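Local coordinates for serpin B3 (Homo sapiens, PDB 4ZK3), which probably inhibits proteases as a member of the serpin family, and is associated with psoriasis through the Pso p27 complexes it forms, at residues Ala222-Ile234 / Ile244-Leu257. Residues are numbered along the deposited sequence; the frame is centred on the assembly and turned at random.
Sequences ASLEDVQAKVLEI and IVLLPNEIDGLQKL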
loop_
_atom_site.group_PDB
_atom_site.type_symbol
_atom_site.label_atom_id
_atom_site.label_comp_id
_atom_site.label_asym_id
_atom_site.label_seq_id
_atom_site.Cartn_x
_atom_site.Cartn_y
_atom_site.Cartn_z
ATOM N N ALA A 222 -7.483 14.070 -18.213
ATOM C CA ALA A 222 -7.710 13.285 -19.397
ATOM C C ALA A 222 -9.080 12.638 -19.346
ATOM O O ALA A 222 -9.556 12.180 -18.286
ATOM C CB ALA A 222 -6.645 12.238 -19.563
ATOM N N SER A 223 -9.730 12.626 -20.499
ATOM C CA SER A 223 -10.942 11.892 -20.679
ATOM C C SER A 223 -10.627 10.571 -21.334
ATOM O O SER A 223 -10.053 10.554 -22.395
ATOM C CB SER A 223 -11.888 12.653 -21.585
ATOM O OG SER A 223 -12.821 11.701 -22.073
ATOM N N LEU A 224 -11.022 9.464 -20.726
ATOM C CA LEU A 224 -10.763 8.134 -21.259
ATOM C C LEU A 224 -12.060 7.631 -21.850
ATOM O O LEU A 224 -12.753 6.761 -21.294
ATOM C CB LEU A 224 -10.278 7.219 -20.164
ATOM C CG LEU A 224 -9.237 7.778 -19.187
ATOM C CD1 LEU A 224 -9.053 6.709 -18.124
ATOM C CD2 LEU A 224 -7.905 8.132 -19.847
ATOM N N GLU A 225 -12.448 8.252 -22.954
ATOM C CA GLU A 225 -13.647 7.804 -23.639
ATOM C C GLU A 225 -13.249 6.490 -24.266
ATOM O O GLU A 225 -12.392 6.464 -25.136
ATOM C CB GLU A 225 -14.164 8.814 -24.685
ATOM C CG GLU A 225 -15.331 8.313 -25.569
ATOM C CD GLU A 225 -16.195 7.160 -24.986
ATOM O OE1 GLU A 225 -16.202 6.889 -23.750
ATOM O OE2 GLU A 225 -16.893 6.496 -25.794
ATOM N N ASP A 226 -13.873 5.419 -23.814
ATOM C CA ASP A 226 -13.450 4.062 -24.124
ATOM C C ASP A 226 -13.729 3.142 -22.929
ATOM O O ASP A 226 -14.321 2.072 -23.103
ATOM C CB ASP A 226 -11.970 3.952 -24.592
ATOM C CG ASP A 226 -10.951 4.437 -23.544
ATOM O OD1 ASP A 226 -11.076 4.026 -22.379
ATOM O OD2 ASP A 226 -9.994 5.187 -23.870
ATOM N N VAL A 227 -13.297 3.552 -21.729
ATOM C CA VAL A 227 -13.786 2.942 -20.468
ATOM C C VAL A 227 -14.844 3.820 -19.822
ATOM O O VAL A 227 -15.346 3.472 -18.750
ATOM C CB VAL A 227 -12.675 2.636 -19.439
ATOM C CG1 VAL A 227 -11.938 1.380 -19.852
ATOM C CG2 VAL A 227 -11.728 3.807 -19.256
ATOM N N GLN A 228 -15.166 4.933 -20.507
ATOM C CA GLN A 228 -16.153 5.919 -20.117
ATOM C C GLN A 228 -15.767 6.413 -18.720
ATOM O O GLN A 228 -16.497 6.236 -17.767
ATOM C CB GLN A 228 -17.594 5.337 -20.159
ATOM C CG GLN A 228 -18.152 4.950 -21.543
ATOM C CD GLN A 228 -17.495 3.689 -22.133
ATOM O OE1 GLN A 228 -17.602 2.572 -21.579
ATOM N NE2 GLN A 228 -16.799 3.862 -23.264
ATOM N N ALA A 229 -14.578 6.984 -18.603
ATOM C CA ALA A 229 -14.088 7.481 -17.315
ATOM C C ALA A 229 -13.275 8.717 -17.540
ATOM O O ALA A 229 -12.921 9.054 -18.683
ATOM C CB ALA A 229 -13.227 6.425 -16.638
ATOM N N LYS A 230 -12.984 9.401 -16.448
ATOM C CA LYS A 230 -12.044 10.491 -16.451
ATOM C C LYS A 230 -10.917 10.257 -15.446
ATOM O O LYS A 230 -11.061 9.455 -14.479
ATOM C CB LYS A 230 -12.746 11.779 -16.134
ATOM C CG LYS A 230 -13.772 12.198 -17.181
ATOM C CD LYS A 230 -14.577 13.363 -16.630
ATOM C CE LYS A 230 -15.653 13.835 -17.594
ATOM N NZ LYS A 230 -16.468 14.920 -16.960
ATOM N N VAL A 231 -9.809 10.925 -15.706
ATOM C CA VAL A 231 -8.584 10.869 -14.858
ATOM C C VAL A 231 -8.110 12.239 -14.459
ATOM O O VAL A 231 -8.000 13.115 -15.295
ATOM C CB VAL A 231 -7.410 10.154 -15.575
ATOM C CG1 VAL A 231 -6.241 9.982 -14.634
ATOM C CG2 VAL A 231 -7.836 8.790 -15.966
ATOM N N LEU A 232 -7.787 12.419 -13.179
ATOM C CA LEU A 232 -7.250 13.655 -12.691
ATOM C C LEU A 232 -6.009 13.464 -11.824
ATOM O O LEU A 232 -5.971 12.562 -10.982
ATOM C CB LEU A 232 -8.317 14.409 -11.881
ATOM C CG LEU A 232 -8.074 15.870 -11.575
ATOM C CD1 LEU A 232 -8.266 16.701 -12.831
ATOM C CD2 LEU A 232 -9.073 16.358 -10.570
ATOM N N GLU A 233 -5.011 14.345 -11.996
ATOM C CA GLU A 233 -3.855 14.405 -11.099
ATOM C C GLU A 233 -4.008 15.613 -10.188
ATOM O O GLU A 233 -4.177 16.726 -10.643
ATOM C CB GLU A 233 -2.508 14.476 -11.861
ATOM C CG GLU A 233 -1.297 14.629 -10.966
ATOM C CD GLU A 233 -0.134 15.339 -11.579
ATOM O OE1 GLU A 233 -0.330 16.239 -12.425
ATOM O OE2 GLU A 233 0.992 15.038 -11.139
ATOM N N ILE A 234 -3.912 15.366 -8.890
ATOM C CA ILE A 234 -4.013 16.402 -7.883
ATOM C C ILE A 234 -2.656 16.425 -7.189
ATOM O O ILE A 234 -2.395 15.572 -6.361
ATOM C CB ILE A 234 -5.133 16.132 -6.849
ATOM C CG1 ILE A 234 -6.436 15.739 -7.527
ATOM C CG2 ILE A 234 -5.347 17.358 -5.981
ATOM C CD1 ILE A 234 -7.590 15.321 -6.634
ATOM N N ILE A 244 -3.748 10.529 -7.779
ATOM C CA ILE A 244 -4.426 10.350 -9.099
ATOM C C ILE A 244 -5.787 9.781 -8.803
ATOM O O ILE A 244 -5.887 8.852 -7.980
ATOM C CB ILE A 244 -3.691 9.318 -9.952
ATOM C CG1 ILE A 244 -2.269 9.762 -10.174
ATOM C CG2 ILE A 244 -4.435 9.032 -11.273
ATOM C CD1 ILE A 244 -2.124 11.154 -10.648
ATOM N N VAL A 245 -6.816 10.279 -9.472
ATOM C CA VAL A 245 -8.191 9.793 -9.247
ATOM C C VAL A 245 -8.805 9.384 -10.599
ATOM O O VAL A 245 -8.619 10.084 -11.593
ATOM C CB VAL A 245 -9.083 10.885 -8.601
ATOM C CG1 VAL A 245 -10.526 10.427 -8.461
ATOM C CG2 VAL A 245 -8.568 11.316 -7.249
ATOM N N LEU A 246 -9.484 8.249 -10.604
ATOM C CA LEU A 246 -10.195 7.729 -11.765
ATOM C C LEU A 246 -11.660 7.610 -11.438
ATOM O O LEU A 246 -12.061 6.820 -10.550
ATOM C CB LEU A 246 -9.607 6.390 -12.176
ATOM C CG LEU A 246 -8.160 6.447 -12.673
ATOM C CD1 LEU A 246 -7.223 6.016 -11.576
ATOM C CD2 LEU A 246 -7.925 5.591 -13.919
ATOM N N LEU A 247 -12.460 8.422 -12.160
ATOM C CA LEU A 247 -13.884 8.608 -11.947
ATOM C C LEU A 247 -14.718 8.069 -13.117
ATOM O O LEU A 247 -14.599 8.597 -14.208
ATOM C CB LEU A 247 -14.148 10.114 -11.787
ATOM C CG LEU A 247 -15.599 10.460 -11.461
ATOM C CD1 LEU A 247 -16.009 9.869 -10.106
ATOM C CD2 LEU A 247 -15.781 11.952 -11.501
ATOM N N PRO A 248 -15.503 6.990 -12.913
ATOM C CA PRO A 248 -16.364 6.545 -14.037
ATOM C C PRO A 248 -17.322 7.686 -14.405
ATOM O O PRO A 248 -17.766 8.428 -13.494
ATOM C CB PRO A 248 -17.136 5.355 -13.449
ATOM C CG PRO A 248 -16.225 4.860 -12.325
ATOM C CD PRO A 248 -15.574 6.077 -11.769
ATOM N N ASN A 249 -17.628 7.834 -15.695
ATOM C CA ASN A 249 -18.582 8.900 -16.164
ATOM C C ASN A 249 -19.974 8.626 -15.643
ATOM O O ASN A 249 -20.682 9.544 -15.305
ATOM C CB ASN A 249 -18.690 8.969 -17.676
ATOM C CG ASN A 249 -17.396 9.301 -18.334
ATOM O OD1 ASN A 249 -16.548 9.952 -17.729
ATOM N ND2 ASN A 249 -17.232 8.871 -19.601
ATOM N N GLU A 250 -20.331 7.348 -15.567
ATOM C CA GLU A 250 -21.628 6.905 -15.037
ATOM C C GLU A 250 -21.562 6.299 -13.620
ATOM O O GLU A 250 -20.665 5.514 -13.310
ATOM C CB GLU A 250 -22.251 5.873 -16.011
ATOM C CG GLU A 250 -22.629 6.461 -17.368
ATOM C CD GLU A 250 -23.533 7.692 -17.222
ATOM O OE1 GLU A 250 -24.442 7.667 -16.360
ATOM O OE2 GLU A 250 -23.332 8.706 -17.939
ATOM N N ILE A 251 -22.587 6.620 -12.821
ATOM C CA ILE A 251 -22.703 6.310 -11.392
ATOM C C ILE A 251 -22.388 4.864 -11.115
ATOM O O ILE A 251 -21.783 4.541 -10.094
ATOM C CB ILE A 251 -24.121 6.653 -10.830
ATOM C CG1 ILE A 251 -24.489 8.105 -11.174
ATOM C CG2 ILE A 251 -24.232 6.364 -9.324
ATOM C CD1 ILE A 251 -25.281 8.863 -10.115
ATOM N N ASP A 252 -22.730 4.009 -12.064
ATOM C CA ASP A 252 -22.589 2.581 -11.911
ATOM C C ASP A 252 -21.512 2.015 -12.789
ATOM O O ASP A 252 -21.375 0.799 -12.894
ATOM C CB ASP A 252 -23.941 1.903 -12.258
ATOM C CG ASP A 252 -24.307 2.028 -13.750
ATOM O OD1 ASP A 252 -24.107 3.108 -14.358
ATOM O OD2 ASP A 252 -24.791 1.025 -14.313
ATOM N N GLY A 253 -20.724 2.862 -13.434
ATOM C CA GLY A 253 -19.701 2.359 -14.372
ATOM C C GLY A 253 -18.414 1.772 -13.751
ATOM O O GLY A 253 -17.535 1.353 -14.491
ATOM N N LEU A 254 -18.292 1.736 -12.414
ATOM C CA LEU A 254 -17.015 1.338 -11.769
ATOM C C LEU A 254 -16.608 -0.095 -12.110
ATOM O O LEU A 254 -15.446 -0.347 -12.426
ATOM C CB LEU A 254 -17.033 1.564 -10.238
ATOM C CG LEU A 254 -15.678 1.282 -9.546
ATOM C CD1 LEU A 254 -14.642 2.237 -10.084
ATOM C CD2 LEU A 254 -15.702 1.446 -8.039
ATOM N N GLN A 255 -17.575 -1.017 -12.111
ATOM C CA GLN A 255 -17.276 -2.437 -12.348
ATOM C C GLN A 255 -16.549 -2.659 -13.664
ATOM O O GLN A 255 -15.617 -3.458 -13.712
ATOM C CB GLN A 255 -18.537 -3.318 -12.258
ATOM C CG GLN A 255 -18.348 -4.578 -11.415
ATOM C CD GLN A 255 -19.110 -5.778 -11.967
ATOM O OE1 GLN A 255 -20.011 -6.293 -11.323
ATOM N NE2 GLN A 255 -18.740 -6.228 -13.163
ATOM N N LYS A 256 -16.901 -1.926 -14.708
ATOM C CA LYS A 256 -16.181 -2.078 -15.973
ATOM C C LYS A 256 -14.752 -1.552 -15.859
ATOM O O LYS A 256 -13.801 -2.224 -16.297
ATOM C CB LYS A 256 -16.855 -1.334 -17.135
ATOM C CG LYS A 256 -16.246 -1.674 -18.513
ATOM C CD LYS A 256 -16.484 -0.585 -19.552
ATOM C CE LYS A 256 -15.900 -0.952 -20.912
ATOM N NZ LYS A 256 -16.409 -0.109 -22.041
ATOM N N LEU A 257 -14.610 -0.345 -15.298
ATOM C CA LEU A 257 -13.298 0.268 -15.134
ATOM C C LEU A 257 -12.390 -0.682 -14.385
ATOM O O LEU A 257 -11.235 -0.863 -14.769
ATOM C CB LEU A 257 -13.426 1.587 -14.398
ATOM C CG LEU A 257 -12.189 2.463 -14.206
ATOM C CD1 LEU A 257 -11.602 2.856 -15.551
ATOM C CD2 LEU A 257 -12.562 3.705 -13.389
HETATM O O HOH W 1 -14.769 10.056 -20.654
HETATM O O HOH W 2 -18.682 4.881 -16.644
#
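Lys-256 of helix 254-260 reaches across to the turn before strand 229-235, where its side chain crosses that of Gln-228. Its ammonium NZ lies in the amide plane of Gln-228 and donates to a lone pair of OE1 at 3.0 Å; a second bond, 3.2 Å from Lys-256 NZ to Asp-226 O, ties the same group to the turn's backbone. A long, extended lysine suits this span. With the chain of Gln-228 bent at chi2 (72°), NE2 of the same amide donates to OE1 of Glu-225, a poorly ordered side chain.

The carboxamide of Asn-249 covers the Gln-228 to Ala-229 peptide, nearly parallel to it, with ND2 3.0 Å from Gln-228 C and almost straight above it. Its backbone N separately gives a nearly straight bond to Gln-228 O (2.9 Å, 173° at the hydrogen). Asparagine suits this place: while its short amide covers the peptide, ND2 donates to a water that also bonds Ala-229 O and Ser-223 OG. OD1 sits 3.6 Å from Lys-230 CG; that lysine runs on at about a right angle, its NZ bonding Glu-362 O.

Strands 229-235 and 241-248 form an antiparallel hairpin of serpin sheet B (s2B and s3B), with strand 369-375 flanking 241-248 on its other edge. Lys-230 and Leu-247 make one hydrogen-bonded pair, Leu-232 and Val-245 the next. A G1 beta bulge, Gln-228 and Ala-229 both facing Leu-224, closes the tight connection from strand 206-224.

On the face bearing Ala-229, beta-branched Val-231 turns one methyl to each neighbour: CG2 lies alongside Leu-246 CD2 (3.8 Å), and CG1 meets Ile-244 CG2. Ile-244 bends back at chi2 (-50°), bringing CD1 within 3.6 Å of Glu-233 CB, against a glutamate whose carboxylate bonds Ser-242 and His-220. Small Ala-229 lets Leu-257 CD1 come close to the strand and meet Val-227 CG2, those two side chains crossing almost perpendicularly.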